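Local coordinates for protein transcriptional regulator ComR (Streptococcus vestibularis F0396, PDB 6HU8) that probably binds DNA as the pheromone-responsive regulator of competence in the ComRS signalling system, with peptide sensing expected in its tetratricopeptide-type helical domain, at residues Y168-L173 / M211-L216; I183-V188 / L220-D225; K232-I237 / P247-L252; A201-L206 / E238-H243; D124-I129 / D162-D167. All coordinates share one frame; numbering follows the deposited sequence.

Contact 1 of 5, residues Y168-L173 / M211-L216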
# COMPACT_ATOMS: atom_id res chain seq x y z
N TYR A 168 -1.39 0.88 -4.54
CA TYR A 168 -1.70 0.35 -5.88
C TYR A 168 -2.86 1.12 -6.51
O TYR A 168 -2.89 1.35 -7.74
CB TYR A 168 -2.04 -1.15 -5.82
CG TYR A 168 -1.74 -1.92 -7.08
CD1 TYR A 168 -0.55 -1.73 -7.78
CD2 TYR A 168 -2.64 -2.87 -7.57
CE1 TYR A 168 -0.27 -2.45 -8.93
CE2 TYR A 168 -2.37 -3.60 -8.71
CZ TYR A 168 -1.19 -3.39 -9.39
OH TYR A 168 -0.92 -4.12 -10.52
N TYR A 169 -3.81 1.52 -5.68
CA TYR A 169 -4.92 2.35 -6.14
C TYR A 169 -4.40 3.67 -6.71
O TYR A 169 -4.72 4.03 -7.85
CB TYR A 169 -5.93 2.58 -5.00
CG TYR A 169 -6.83 3.79 -5.21
CD1 TYR A 169 -7.71 3.85 -6.30
CD2 TYR A 169 -6.82 4.86 -4.32
CE1 TYR A 169 -8.54 4.95 -6.50
CE2 TYR A 169 -7.64 5.98 -4.52
CZ TYR A 169 -8.49 6.01 -5.61
OH TYR A 169 -9.30 7.10 -5.81
N PHE A 170 -3.59 4.40 -5.94
CA PHE A 170 -3.01 5.65 -6.42
C PHE A 170 -2.21 5.43 -7.70
O PHE A 170 -2.24 6.27 -8.62
CB PHE A 170 -2.12 6.28 -5.34
CG PHE A 170 -2.88 6.75 -4.14
CD1 PHE A 170 -4.15 7.32 -4.29
CD2 PHE A 170 -2.35 6.63 -2.87
CE1 PHE A 170 -4.88 7.76 -3.20
CE2 PHE A 170 -3.08 7.08 -1.77
CZ PHE A 170 -4.34 7.63 -1.93
N TYR A 171 -1.52 4.29 -7.77
CA TYR A 171 -0.80 3.88 -8.97
C TYR A 171 -1.71 3.78 -10.20
O TYR A 171 -1.25 4.02 -11.32
CB TYR A 171 -0.11 2.55 -8.71
CG TYR A 171 0.83 2.06 -9.78
CD1 TYR A 171 2.02 2.73 -10.06
CD2 TYR A 171 0.58 0.88 -10.48
CE1 TYR A 171 2.91 2.26 -11.02
CE2 TYR A 171 1.46 0.40 -11.43
CZ TYR A 171 2.63 1.09 -11.70
OH TYR A 171 3.51 0.62 -12.65
N HIS A 172 -2.98 3.44 -10.00
CA HIS A 172 -3.95 3.43 -11.10
C HIS A 172 -4.24 4.85 -11.61
O HIS A 172 -4.57 5.05 -12.79
CB HIS A 172 -5.29 2.80 -10.69
CG HIS A 172 -5.28 1.31 -10.64
ND1 HIS A 172 -4.45 0.60 -9.80
CD2 HIS A 172 -6.01 0.39 -11.31
CE1 HIS A 172 -4.66 -0.69 -9.97
NE2 HIS A 172 -5.61 -0.85 -10.88
N LEU A 173 -4.17 5.82 -10.71
CA LEU A 173 -4.57 7.19 -11.03
C LEU A 173 -3.45 7.97 -11.68
O LEU A 173 -3.68 9.06 -12.19
CB LEU A 173 -5.02 7.92 -9.77
CG LEU A 173 -6.22 7.33 -9.04
CD1 LEU A 173 -6.66 8.26 -7.94
CD2 LEU A 173 -7.35 7.08 -10.03
N MET A 211 2.76 10.75 -0.01
CA MET A 211 3.47 11.35 -1.13
C MET A 211 2.65 11.24 -2.41
O MET A 211 2.59 12.20 -3.19
CB MET A 211 4.85 10.72 -1.34
CG MET A 211 5.92 11.17 -0.29
SD MET A 211 6.45 12.90 -0.39
CE MET A 211 7.60 12.81 -1.77
N ALA A 212 2.02 10.08 -2.61
CA ALA A 212 1.19 9.82 -3.79
C ALA A 212 -0.00 10.77 -3.87
O ALA A 212 -0.33 11.27 -4.94
CB ALA A 212 0.69 8.34 -3.80
N ILE A 213 -0.66 10.97 -2.74
CA ILE A 213 -1.76 11.92 -2.61
C ILE A 213 -1.34 13.33 -3.02
O ILE A 213 -2.04 14.02 -3.76
CB ILE A 213 -2.29 11.91 -1.16
CG1 ILE A 213 -3.00 10.58 -0.87
CG2 ILE A 213 -3.16 13.12 -0.88
CD1 ILE A 213 -3.27 10.31 0.60
N ALA A 214 -0.18 13.76 -2.54
CA ALA A 214 0.27 15.14 -2.78
C ALA A 214 0.60 15.33 -4.25
O ALA A 214 0.20 16.33 -4.86
CB ALA A 214 1.47 15.46 -1.92
N GLY A 215 1.28 14.37 -4.85
CA GLY A 215 1.52 14.44 -6.29
C GLY A 215 0.23 14.42 -7.10
O GLY A 215 0.11 15.12 -8.11
N LEU A 216 -0.73 13.61 -6.66
CA LEU A 216 -2.01 13.51 -7.36
C LEU A 216 -2.87 14.75 -7.19
O LEU A 216 -3.49 15.22 -8.15
CB LEU A 216 -2.78 12.28 -6.90
CG LEU A 216 -2.29 10.97 -7.51
CD1 LEU A 216 -2.95 9.77 -6.81
CD2 LEU A 216 -2.56 10.97 -9.01
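Ala212 opens the contact by setting its methyl, at a slant to the ring, against Phe170 CB and the CD2 side of the phenylalanine: Ala212 CB lies 3.6 Å from Phe170 CD2. One residue on, Ile213 takes the far end of the same ring. Its CG1 comes to 3.4 Å from Phe170 CZ, and CD1 of Ile213 follows behind against CZ and CE2, the isoleucine chain running at a slant across the phenylalanine. Phe170 can reach this far because its CG stands anti to the carbonyl carbon (chi1 -67°), with CB already directed at the other helix. Ala214 packs on Phe226 and Val229 of the helix 226-240. Leu216 then closes the contact with a forked end. Its CD1 rests 3.7 Å from Phe170 CD1, while its CD2 branch reaches Leu173, 4.0 Å from Leu173 CB, where the two leucines meet nearly at right angles. Ile187 and Phe184 of the helix 181-192 add to the packing around Phe170 and Leu173, so the ring is buried among three helices. The segment axes pass 10.2 Å apart at 20°. The helices 160-173 and 200-219, next but one in the chain, thus run in nearly the same direction with the helix 181-192 packed on both, as in the tetratricopeptide-like superhelix to which this region's family belongs.

Contact 2 of 5, residues I183-V188 / L220-D225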
# COMPACT_ATOMS: atom_id res chain seq x y z
N ILE A 183 -14.46 8.37 -4.53
CA ILE A 183 -13.56 7.36 -3.99
C ILE A 183 -12.26 8.01 -3.52
O ILE A 183 -11.81 7.77 -2.39
CB ILE A 183 -13.23 6.28 -5.03
CG1 ILE A 183 -14.47 5.42 -5.32
CG2 ILE A 183 -12.06 5.42 -4.55
CD1 ILE A 183 -14.19 4.30 -6.28
N PHE A 184 -11.66 8.83 -4.38
CA PHE A 184 -10.40 9.49 -4.06
C PHE A 184 -10.51 10.28 -2.75
O PHE A 184 -9.70 10.09 -1.83
CB PHE A 184 -9.97 10.41 -5.20
CG PHE A 184 -8.65 11.11 -4.95
CD1 PHE A 184 -7.44 10.44 -5.15
CD2 PHE A 184 -8.61 12.44 -4.53
CE1 PHE A 184 -6.22 11.08 -4.92
CE2 PHE A 184 -7.39 13.10 -4.30
CZ PHE A 184 -6.20 12.41 -4.50
N ASP A 185 -11.51 11.14 -2.65
CA ASP A 185 -11.66 11.96 -1.45
C ASP A 185 -11.90 11.10 -0.21
O ASP A 185 -11.41 11.44 0.87
CB ASP A 185 -12.80 12.97 -1.61
CG ASP A 185 -12.52 14.03 -2.67
OD1 ASP A 185 -11.39 14.06 -3.21
OD2 ASP A 185 -13.42 14.84 -2.97
N ARG A 186 -12.64 10.01 -0.35
CA ARG A 186 -12.87 9.14 0.80
C ARG A 186 -11.57 8.50 1.26
O ARG A 186 -11.28 8.45 2.45
CB ARG A 186 -13.88 8.04 0.47
CG ARG A 186 -14.20 7.13 1.66
CD ARG A 186 -14.23 5.65 1.27
NE ARG A 186 -14.79 5.44 -0.07
CZ ARG A 186 -16.08 5.20 -0.33
NH1 ARG A 186 -16.48 5.02 -1.58
NH2 ARG A 186 -16.96 5.15 0.66
N ILE A 187 -10.78 8.02 0.30
CA ILE A 187 -9.52 7.37 0.65
C ILE A 187 -8.54 8.38 1.27
O ILE A 187 -7.99 8.13 2.35
CB ILE A 187 -8.88 6.71 -0.59
CG1 ILE A 187 -9.67 5.46 -1.00
CG2 ILE A 187 -7.45 6.32 -0.32
CD1 ILE A 187 -9.74 4.41 0.09
N VAL A 188 -8.36 9.53 0.61
CA VAL A 188 -7.47 10.57 1.12
C VAL A 188 -7.86 10.95 2.53
O VAL A 188 -7.01 11.02 3.42
CB VAL A 188 -7.49 11.85 0.23
CG1 VAL A 188 -6.67 12.96 0.87
CG2 VAL A 188 -6.95 11.53 -1.16
N LEU A 220 -4.22 16.24 -10.42
CA LEU A 220 -5.66 16.13 -10.61
C LEU A 220 -6.35 17.45 -10.27
O LEU A 220 -7.57 17.56 -10.36
CB LEU A 220 -6.23 15.00 -9.75
CG LEU A 220 -5.69 13.60 -10.05
CD1 LEU A 220 -6.31 12.56 -9.12
CD2 LEU A 220 -5.94 13.25 -11.52
N GLU A 221 -5.54 18.44 -9.88
CA GLU A 221 -6.02 19.74 -9.41
C GLU A 221 -7.09 19.57 -8.33
O GLU A 221 -8.20 20.11 -8.42
CB GLU A 221 -6.54 20.59 -10.58
CG GLU A 221 -5.50 21.61 -11.05
CD GLU A 221 -5.60 21.94 -12.54
OE1 GLU A 221 -6.66 21.70 -13.16
OE2 GLU A 221 -4.59 22.44 -13.09
N SER A 222 -6.74 18.83 -7.30
CA SER A 222 -7.58 18.65 -6.13
C SER A 222 -6.89 19.31 -4.95
O SER A 222 -6.38 18.63 -4.06
CB SER A 222 -7.82 17.16 -5.88
OG SER A 222 -8.58 16.94 -4.70
N PHE A 223 -6.85 20.64 -4.95
CA PHE A 223 -5.95 21.35 -4.04
C PHE A 223 -6.48 21.50 -2.61
O PHE A 223 -5.74 21.93 -1.71
CB PHE A 223 -5.59 22.71 -4.63
CG PHE A 223 -4.62 22.64 -5.77
CD1 PHE A 223 -3.32 22.25 -5.55
CD2 PHE A 223 -5.02 22.93 -7.06
CE1 PHE A 223 -2.42 22.17 -6.59
CE2 PHE A 223 -4.12 22.85 -8.10
CZ PHE A 223 -2.82 22.47 -7.87
N LYS A 224 -7.75 21.13 -2.39
CA LYS A 224 -8.31 21.19 -1.04
C LYS A 224 -7.52 20.29 -0.10
O LYS A 224 -7.17 19.16 -0.46
CB LYS A 224 -9.79 20.81 -1.03
CG LYS A 224 -10.09 19.37 -1.46
CD LYS A 224 -11.33 18.83 -0.76
CE LYS A 224 -11.89 17.59 -1.46
NZ LYS A 224 -12.45 17.95 -2.80
N ASP A 225 -7.21 20.80 1.09
CA ASP A 225 -6.45 20.09 2.12
C ASP A 225 -5.00 19.76 1.74
O ASP A 225 -4.37 18.92 2.40
CB ASP A 225 -7.16 18.78 2.52
CG ASP A 225 -8.50 19.02 3.18
OD1 ASP A 225 -8.51 19.27 4.41
OD2 ASP A 225 -9.53 18.96 2.48
O HOH W 1 -10.62 15.63 -5.48
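Lys224 and Asp185 form the polar edge of this contact, which joins the helix 181-192 to the turn between the helices 200-219 and 226-240 in the tetratricopeptide-type domain. That turn begins with a Schellman motif: Glu221, at positive phi, is its C-prime residue, and Ser222 N bonds back to Lys217 O. On the helix side, Asp185 can be followed outward. Its CB sets off to one side of the turn and meets nothing across the contact; CG, anti to the carbonyl carbon, brings the carboxylate nearer, 3.8 Å from Lys224 CE. From there the two oxygens part company. OD2 of Asp185 takes a salt bridge from Lys224 NZ at 3.3 Å, weak as a hydrogen bond, with Lys181 as a second, long and weak ion-pair partner. The two side chains cross at about a right angle, the lysine chain bent at chi2 and chi4. OD1 of Asp185 instead turns to a water. Beside the salt bridge, Phe184 lies against the buried part of the turn: Leu220 CD1 sits over one face of its ring, 4.5 Å from Phe184 CE1, and Ser222 OG is 4.0 Å from Phe184 CE2. Tyr179 meets the same ring edge-to-face. The water also lies by Ser222 OG, so close that this link is doubtful in detail, and donates a hydrogen bond to Asp185 OD1, 2.9 Å from the water oxygen.

Contact 3 of 5, residues K232-I237 / P247-L252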
# COMPACT_ATOMS: atom_id res chain seq x y z
N LYS A 232 0.86 16.16 7.42
CA LYS A 232 0.88 14.77 7.83
C LYS A 232 2.22 14.15 7.46
O LYS A 232 2.82 13.42 8.25
CB LYS A 232 -0.27 13.98 7.20
CG LYS A 232 -0.50 12.60 7.85
CD LYS A 232 -1.34 12.71 9.10
CE LYS A 232 -1.68 11.34 9.70
NZ LYS A 232 -3.08 11.32 10.20
N LEU A 233 2.69 14.46 6.25
CA LEU A 233 3.99 13.98 5.79
C LEU A 233 5.11 14.36 6.77
O LEU A 233 5.97 13.53 7.11
CB LEU A 233 4.30 14.53 4.40
CG LEU A 233 3.62 13.85 3.24
CD1 LEU A 233 3.59 14.84 2.10
CD2 LEU A 233 4.39 12.60 2.85
N LEU A 234 5.10 15.62 7.21
CA LEU A 234 6.10 16.10 8.15
C LEU A 234 5.92 15.44 9.51
O LEU A 234 6.90 15.13 10.21
CB LEU A 234 6.04 17.63 8.27
CG LEU A 234 6.43 18.45 7.04
CD1 LEU A 234 6.38 19.94 7.32
CD2 LEU A 234 7.82 18.06 6.55
N ALA A 235 4.67 15.20 9.91
CA ALA A 235 4.40 14.49 11.17
C ALA A 235 4.93 13.06 11.16
O ALA A 235 5.46 12.58 12.17
CB ALA A 235 2.91 14.48 11.46
N VAL A 236 4.81 12.37 10.02
CA VAL A 236 5.36 11.01 9.93
C VAL A 236 6.88 11.04 10.00
O VAL A 236 7.49 10.24 10.73
CB VAL A 236 4.92 10.30 8.65
CG1 VAL A 236 5.64 8.96 8.52
CG2 VAL A 236 3.41 10.10 8.63
N ILE A 237 7.49 11.96 9.26
CA ILE A 237 8.95 12.13 9.29
C ILE A 237 9.42 12.39 10.72
O ILE A 237 10.41 11.81 11.17
CB ILE A 237 9.41 13.27 8.36
CG1 ILE A 237 9.32 12.84 6.89
CG2 ILE A 237 10.84 13.73 8.72
CD1 ILE A 237 9.45 13.98 5.89
N PRO A 247 13.42 16.43 1.95
CA PRO A 247 13.48 17.27 0.74
C PRO A 247 12.32 17.03 -0.23
O PRO A 247 11.78 18.02 -0.75
CB PRO A 247 14.83 16.88 0.13
CG PRO A 247 15.70 16.57 1.37
CD PRO A 247 14.72 15.78 2.23
N GLY A 248 11.89 15.79 -0.42
CA GLY A 248 10.77 15.51 -1.30
C GLY A 248 9.48 16.18 -0.87
O GLY A 248 8.64 16.54 -1.69
N VAL A 249 9.33 16.37 0.44
CA VAL A 249 8.13 17.00 0.97
C VAL A 249 8.12 18.50 0.70
O VAL A 249 7.12 19.06 0.22
CB VAL A 249 8.00 16.74 2.49
CG1 VAL A 249 6.78 17.44 3.04
CG2 VAL A 249 7.91 15.23 2.76
N TYR A 250 9.24 19.16 0.98
CA TYR A 250 9.32 20.60 0.71
C TYR A 250 9.33 20.94 -0.79
O TYR A 250 8.91 22.04 -1.19
CB TYR A 250 10.55 21.18 1.41
CG TYR A 250 10.30 21.25 2.90
CD1 TYR A 250 9.38 22.15 3.41
CD2 TYR A 250 10.96 20.41 3.78
CE1 TYR A 250 9.12 22.21 4.76
CE2 TYR A 250 10.70 20.46 5.13
CZ TYR A 250 9.78 21.38 5.61
OH TYR A 250 9.52 21.44 6.96
N ILE A 251 9.77 20.01 -1.62
CA ILE A 251 9.70 20.21 -3.07
C ILE A 251 8.23 20.27 -3.51
O ILE A 251 7.84 21.16 -4.27
CB ILE A 251 10.44 19.10 -3.85
CG1 ILE A 251 11.96 19.25 -3.70
CG2 ILE A 251 10.05 19.11 -5.34
CD1 ILE A 251 12.75 18.08 -4.33
N LEU A 252 7.41 19.34 -3.02
CA LEU A 252 5.97 19.35 -3.31
C LEU A 252 5.29 20.61 -2.80
O LEU A 252 4.45 21.19 -3.50
CB LEU A 252 5.27 18.12 -2.70
CG LEU A 252 5.45 16.77 -3.39
CD1 LEU A 252 5.11 15.62 -2.43
CD2 LEU A 252 4.54 16.71 -4.64
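Val249 stands at the middle of the contact and divides its two methyls among three partners. Its CB points at the helix 226-240, and chi1 of 178° spreads the methyls, CG1 to Leu234 and CG2 to Ile237. CG1 of Val249 meets Leu234 CD2 at 3.7 Å. The CG2 methyl goes to Ile237, whose extended chain (chi2 167°) brings CD1 to 3.7 Å from Val249 CG2, the two side chains meeting tip to tip. Between these contacts, Leu233 offers CB, 4.0 Å from Val249 CG2; farther out its side chain packs on Phe207 and Leu210 of the helix 200-219. Leu234 starts off to one side, but its end comes nearer, both methyls reaching the phenol end of Tyr250, which it crosses at about a right angle. Leu234 CD1 is 3.5 Å from Tyr250 OH, and Leu234 CD2 lies 4.0 Å from Tyr250 CZ, slanted to the ring. On its own side Tyr250 leans on Lys273 and Ala274 of the helix 264-279. The axes pass 10.3 Å apart at 168°: consecutive antiparallel helices packed this way, here through aliphatic side chains and one tyrosine, recur along an alpha-alpha superhelix of the tetratricopeptide type.

Contact 4 of 5, residues A201-L206 / E238-H243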
# COMPACT_ATOMS: atom_id res chain seq x y z
N ALA A 201 8.11 0.47 9.35
CA ALA A 201 7.53 -0.19 8.18
C ALA A 201 6.18 0.42 7.84
O ALA A 201 5.90 0.75 6.68
CB ALA A 201 7.40 -1.68 8.42
N TYR A 202 5.34 0.58 8.87
CA TYR A 202 4.01 1.14 8.68
C TYR A 202 4.11 2.59 8.23
O TYR A 202 3.40 3.04 7.30
CB TYR A 202 3.18 1.03 9.97
CG TYR A 202 1.76 1.56 9.82
CD1 TYR A 202 0.73 0.72 9.40
CD2 TYR A 202 1.46 2.89 10.08
CE1 TYR A 202 -0.56 1.20 9.26
CE2 TYR A 202 0.17 3.37 9.94
CZ TYR A 202 -0.83 2.52 9.53
OH TYR A 202 -2.12 3.00 9.38
N ASN A 203 4.98 3.34 8.89
CA ASN A 203 5.13 4.75 8.58
C ASN A 203 5.72 4.97 7.20
O ASN A 203 5.40 5.96 6.55
CB ASN A 203 5.98 5.44 9.64
CG ASN A 203 5.28 5.53 10.97
OD1 ASN A 203 4.07 5.34 11.05
ND2 ASN A 203 6.04 5.81 12.02
N ILE A 204 6.55 4.05 6.73
CA ILE A 204 7.07 4.19 5.37
C ILE A 204 5.95 3.98 4.34
O ILE A 204 5.86 4.72 3.36
CB ILE A 204 8.23 3.23 5.11
CG1 ILE A 204 9.45 3.71 5.90
CG2 ILE A 204 8.59 3.22 3.66
CD1 ILE A 204 10.75 3.01 5.57
N ALA A 205 5.10 2.98 4.56
CA ALA A 205 3.98 2.75 3.66
C ALA A 205 3.04 3.93 3.71
O ALA A 205 2.54 4.39 2.69
CB ALA A 205 3.24 1.44 4.00
N LEU A 206 2.79 4.44 4.91
CA LEU A 206 1.90 5.59 5.06
C LEU A 206 2.51 6.84 4.42
O LEU A 206 1.82 7.63 3.75
CB LEU A 206 1.59 5.83 6.54
CG LEU A 206 0.77 7.07 6.89
CD1 LEU A 206 -0.66 6.94 6.37
CD2 LEU A 206 0.79 7.36 8.39
N GLU A 238 8.69 13.24 11.43
CA GLU A 238 9.02 13.55 12.82
C GLU A 238 8.97 12.32 13.72
O GLU A 238 9.85 12.14 14.57
CB GLU A 238 8.07 14.62 13.36
CG GLU A 238 8.42 15.07 14.77
CD GLU A 238 9.82 15.64 14.86
OE1 GLU A 238 10.14 16.58 14.09
OE2 GLU A 238 10.61 15.15 15.69
N LYS A 239 7.95 11.49 13.53
CA LYS A 239 7.73 10.34 14.40
C LYS A 239 8.86 9.33 14.24
O LYS A 239 9.38 8.79 15.22
CB LYS A 239 6.38 9.68 14.10
CG LYS A 239 5.50 9.47 15.34
CD LYS A 239 6.11 8.47 16.30
CE LYS A 239 5.35 8.45 17.63
NZ LYS A 239 3.91 8.10 17.42
N SER A 240 9.26 9.09 12.99
CA SER A 240 10.24 8.05 12.71
C SER A 240 11.61 8.59 12.38
O SER A 240 12.51 7.80 12.04
CB SER A 240 9.75 7.16 11.58
OG SER A 240 8.64 6.40 12.00
N GLN A 241 11.78 9.90 12.47
CA GLN A 241 13.06 10.55 12.19
C GLN A 241 13.58 10.26 10.78
O GLN A 241 14.77 10.02 10.60
CB GLN A 241 14.10 10.15 13.24
CG GLN A 241 13.89 10.81 14.60
CD GLN A 241 13.82 12.33 14.50
OE1 GLN A 241 14.82 12.99 14.22
NE2 GLN A 241 12.63 12.88 14.70
N PHE A 242 12.69 10.28 9.79
CA PHE A 242 13.09 10.07 8.40
C PHE A 242 13.72 11.33 7.77
O PHE A 242 13.07 11.99 6.95
CB PHE A 242 11.90 9.66 7.53
CG PHE A 242 11.29 8.34 7.88
CD1 PHE A 242 12.08 7.27 8.25
CD2 PHE A 242 9.91 8.17 7.79
CE1 PHE A 242 11.50 6.05 8.55
CE2 PHE A 242 9.33 6.95 8.10
CZ PHE A 242 10.13 5.89 8.48
N HIS A 243 14.96 11.65 8.12
CA HIS A 243 15.58 12.88 7.62
C HIS A 243 15.74 12.93 6.10
O HIS A 243 15.62 14.00 5.48
CB HIS A 243 16.95 13.07 8.29
CG HIS A 243 16.89 13.02 9.78
ND1 HIS A 243 17.69 12.18 10.53
CD2 HIS A 243 16.09 13.66 10.65
CE1 HIS A 243 17.39 12.33 11.81
NE2 HIS A 243 16.42 13.22 11.91
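The C-terminal end of the helix 226-240, where Gln241 takes positive phi and Phe242 centres an inverse gamma turn, is pinned to the helix 200-219 by Ser240 and Phe242 meeting Asn203 and Ile204. Ser240 OG accepts a nearly straight hydrogen bond from Asn203 ND2, 2.7 Å long with an angle of 168° at the hydrogen. The serine oxygen lies in the amide plane. ND2 also bonds Pro197 O, and Ser240 OG pairs with Asp200 OD1, so partners beyond the bond help fix both groups. Phe242 turns its ring back toward the helix 200-219. Asn203 CB meets the ring edge, 4.0 Å from Phe242 CE2, while Ile204 CG1 comes obliquely to 3.4 Å from Phe242 CZ, the two side chains crossing at about a right angle. Ser240 CB lies over one ring face, toward its rim. Tyr245 and Ile237 pack against Phe242 as well, and Tyr202, Ala205 and Leu206 on the helix 200-219 lean on Leu163 of the helix 160-173.

Contact 5 of 5, residues D124-I129 / D162-D167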
# COMPACT_ATOMS: atom_id res chain seq x y z
N ASP A 124 3.20 -8.66 -5.04
CA ASP A 124 2.92 -8.26 -6.41
C ASP A 124 2.87 -6.73 -6.56
O ASP A 124 3.39 -6.19 -7.54
CB ASP A 124 1.60 -8.86 -6.88
CG ASP A 124 1.73 -10.32 -7.29
OD1 ASP A 124 2.82 -10.74 -7.75
OD2 ASP A 124 0.73 -11.05 -7.17
N ILE A 125 2.23 -6.05 -5.61
CA ILE A 125 2.09 -4.59 -5.67
C ILE A 125 3.44 -3.88 -5.61
O ILE A 125 3.74 -3.03 -6.45
CB ILE A 125 1.22 -4.04 -4.51
CG1 ILE A 125 -0.25 -4.39 -4.73
CG2 ILE A 125 1.38 -2.51 -4.38
CD1 ILE A 125 -1.13 -4.01 -3.55
N LEU A 126 4.25 -4.21 -4.61
CA LEU A 126 5.59 -3.66 -4.50
C LEU A 126 6.38 -3.89 -5.78
O LEU A 126 7.06 -2.99 -6.27
CB LEU A 126 6.33 -4.30 -3.32
CG LEU A 126 5.81 -3.92 -1.94
CD1 LEU A 126 6.42 -4.82 -0.88
CD2 LEU A 126 6.13 -2.46 -1.66
N GLU A 127 6.28 -5.10 -6.32
CA GLU A 127 7.03 -5.46 -7.51
C GLU A 127 6.54 -4.68 -8.73
O GLU A 127 7.36 -4.17 -9.50
CB GLU A 127 6.93 -6.96 -7.77
CG GLU A 127 7.88 -7.46 -8.84
CD GLU A 127 7.58 -8.89 -9.26
OE1 GLU A 127 8.51 -9.72 -9.26
OE2 GLU A 127 6.42 -9.19 -9.62
N ASN A 128 5.22 -4.60 -8.92
CA ASN A 128 4.65 -3.90 -10.06
C ASN A 128 5.01 -2.41 -10.05
O ASN A 128 5.54 -1.90 -11.03
CB ASN A 128 3.12 -4.09 -10.09
CG ASN A 128 2.71 -5.46 -10.65
OD1 ASN A 128 3.55 -6.28 -11.00
ND2 ASN A 128 1.40 -5.71 -10.72
N ILE A 129 4.76 -1.72 -8.94
CA ILE A 129 5.11 -0.31 -8.82
C ILE A 129 6.62 -0.09 -9.01
O ILE A 129 7.02 0.72 -9.85
CB ILE A 129 4.67 0.29 -7.46
CG1 ILE A 129 3.15 0.26 -7.32
CG2 ILE A 129 5.19 1.73 -7.30
CD1 ILE A 129 2.64 0.69 -5.97
N ASP A 162 -3.16 -2.89 3.97
CA ASP A 162 -4.18 -1.95 3.47
C ASP A 162 -3.54 -0.74 2.79
O ASP A 162 -3.96 -0.31 1.70
CB ASP A 162 -5.08 -1.44 4.60
CG ASP A 162 -5.96 -2.53 5.19
OD1 ASP A 162 -6.20 -3.55 4.51
OD2 ASP A 162 -6.41 -2.34 6.34
N LEU A 163 -2.51 -0.19 3.44
CA LEU A 163 -1.79 0.98 2.92
C LEU A 163 -1.14 0.66 1.59
O LEU A 163 -1.06 1.53 0.72
CB LEU A 163 -0.73 1.45 3.92
CG LEU A 163 -1.27 2.11 5.19
CD1 LEU A 163 -0.11 2.60 6.02
CD2 LEU A 163 -2.22 3.25 4.88
N LEU A 164 -0.71 -0.58 1.41
CA LEU A 164 -0.08 -0.95 0.15
C LEU A 164 -1.12 -1.15 -0.96
O LEU A 164 -0.87 -0.82 -2.11
CB LEU A 164 0.79 -2.19 0.34
CG LEU A 164 2.03 -1.90 1.21
CD1 LEU A 164 2.81 -3.17 1.52
CD2 LEU A 164 2.93 -0.88 0.56
N VAL A 165 -2.29 -1.70 -0.62
CA VAL A 165 -3.38 -1.76 -1.59
C VAL A 165 -3.71 -0.33 -2.03
O VAL A 165 -3.93 -0.05 -3.22
CB VAL A 165 -4.64 -2.44 -0.99
CG1 VAL A 165 -5.82 -2.29 -1.94
CG2 VAL A 165 -4.36 -3.93 -0.67
N ILE A 166 -3.76 0.56 -1.06
CA ILE A 166 -4.07 1.97 -1.33
C ILE A 166 -2.98 2.59 -2.20
O ILE A 166 -3.25 3.45 -3.04
CB ILE A 166 -4.25 2.77 -0.02
CG1 ILE A 166 -5.53 2.32 0.69
CG2 ILE A 166 -4.29 4.28 -0.29
CD1 ILE A 166 -5.75 2.97 2.04
N ASP A 167 -1.74 2.14 -2.02
CA ASP A 167 -0.67 2.56 -2.92
C ASP A 167 -0.97 2.13 -4.37
O ASP A 167 -0.83 2.93 -5.31
CB ASP A 167 0.67 1.99 -2.44
CG ASP A 167 1.84 2.87 -2.80
OD1 ASP A 167 1.64 3.89 -3.49
OD2 ASP A 167 2.96 2.53 -2.37
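Ile125 makes the closest approach, and it is to backbone: its CD1 lies 3.5 Å from Leu164 O and 3.7 Å from Val165 CA, with CG2 of Ile125 also against that carbonyl oxygen. The extended isoleucine chain (chi2 174°) carries CD1 across to the helix 160-173. There it also meets Val165, 4.3 Å from CG2, even though the valine's CB points away from this neighbour. Around this centre are two looser contacts. Leu126 sets off at an angle but brings CD2 to 4.2 Å from Leu164 CD2. One turn after Ile125, Ile129 rests CD1 on the carboxylate of Asp167, 3.9 Å from its CG, in an apolar-on-polar contact that crosses at a slant. Asp167 OD1 also comes close to Asp209 OD1 of the helix 200-219; such a like-charge pair would probably favour a proton or a counter-charge there.

Farther out, Leu164 also packs on Thr122, and Val165 on Leu121 and Tyr145. Asn128 joins the helix 117-131 to the helix 160-173 by giving ND2 to Tyr168 OH. Its OD1 takes Arg138, which also forms salt bridges with Asp124 and Glu127 and so gathers all three residues. The axes approach to 9.8 Å at 34°, a same-direction packing of alternate helices consistent with the superhelix of tetratricopeptide-type domains.

In the fold
All five contacts lie in the tetratricopeptide-type region; contact 3 pairs antiparallel neighbours, while contacts 1 and 5 pair helices next but one in the chain. Contacts 5 and 1 share the helix 160-173, with centres about 11 Å apart, and Tyr171 CG lies 3.8 Å from Ile129 CG1. Contact 1 reaches contact 2 through Leu173 CD1, 3.6 Å from Phe184 CD1, and contact 3 through Met211 SD, 3.7 Å from Leu252 CD1. Contacts 1 and 4 sit on the same helix 200-219 without touching. Tyr202 CE1, 3.6 Å from Leu163 CD1, links contacts 4 and 5. Contacts 3 and 4, about 10 Å apart by centres, share the helix 226-240. No peptide occupies this apo model.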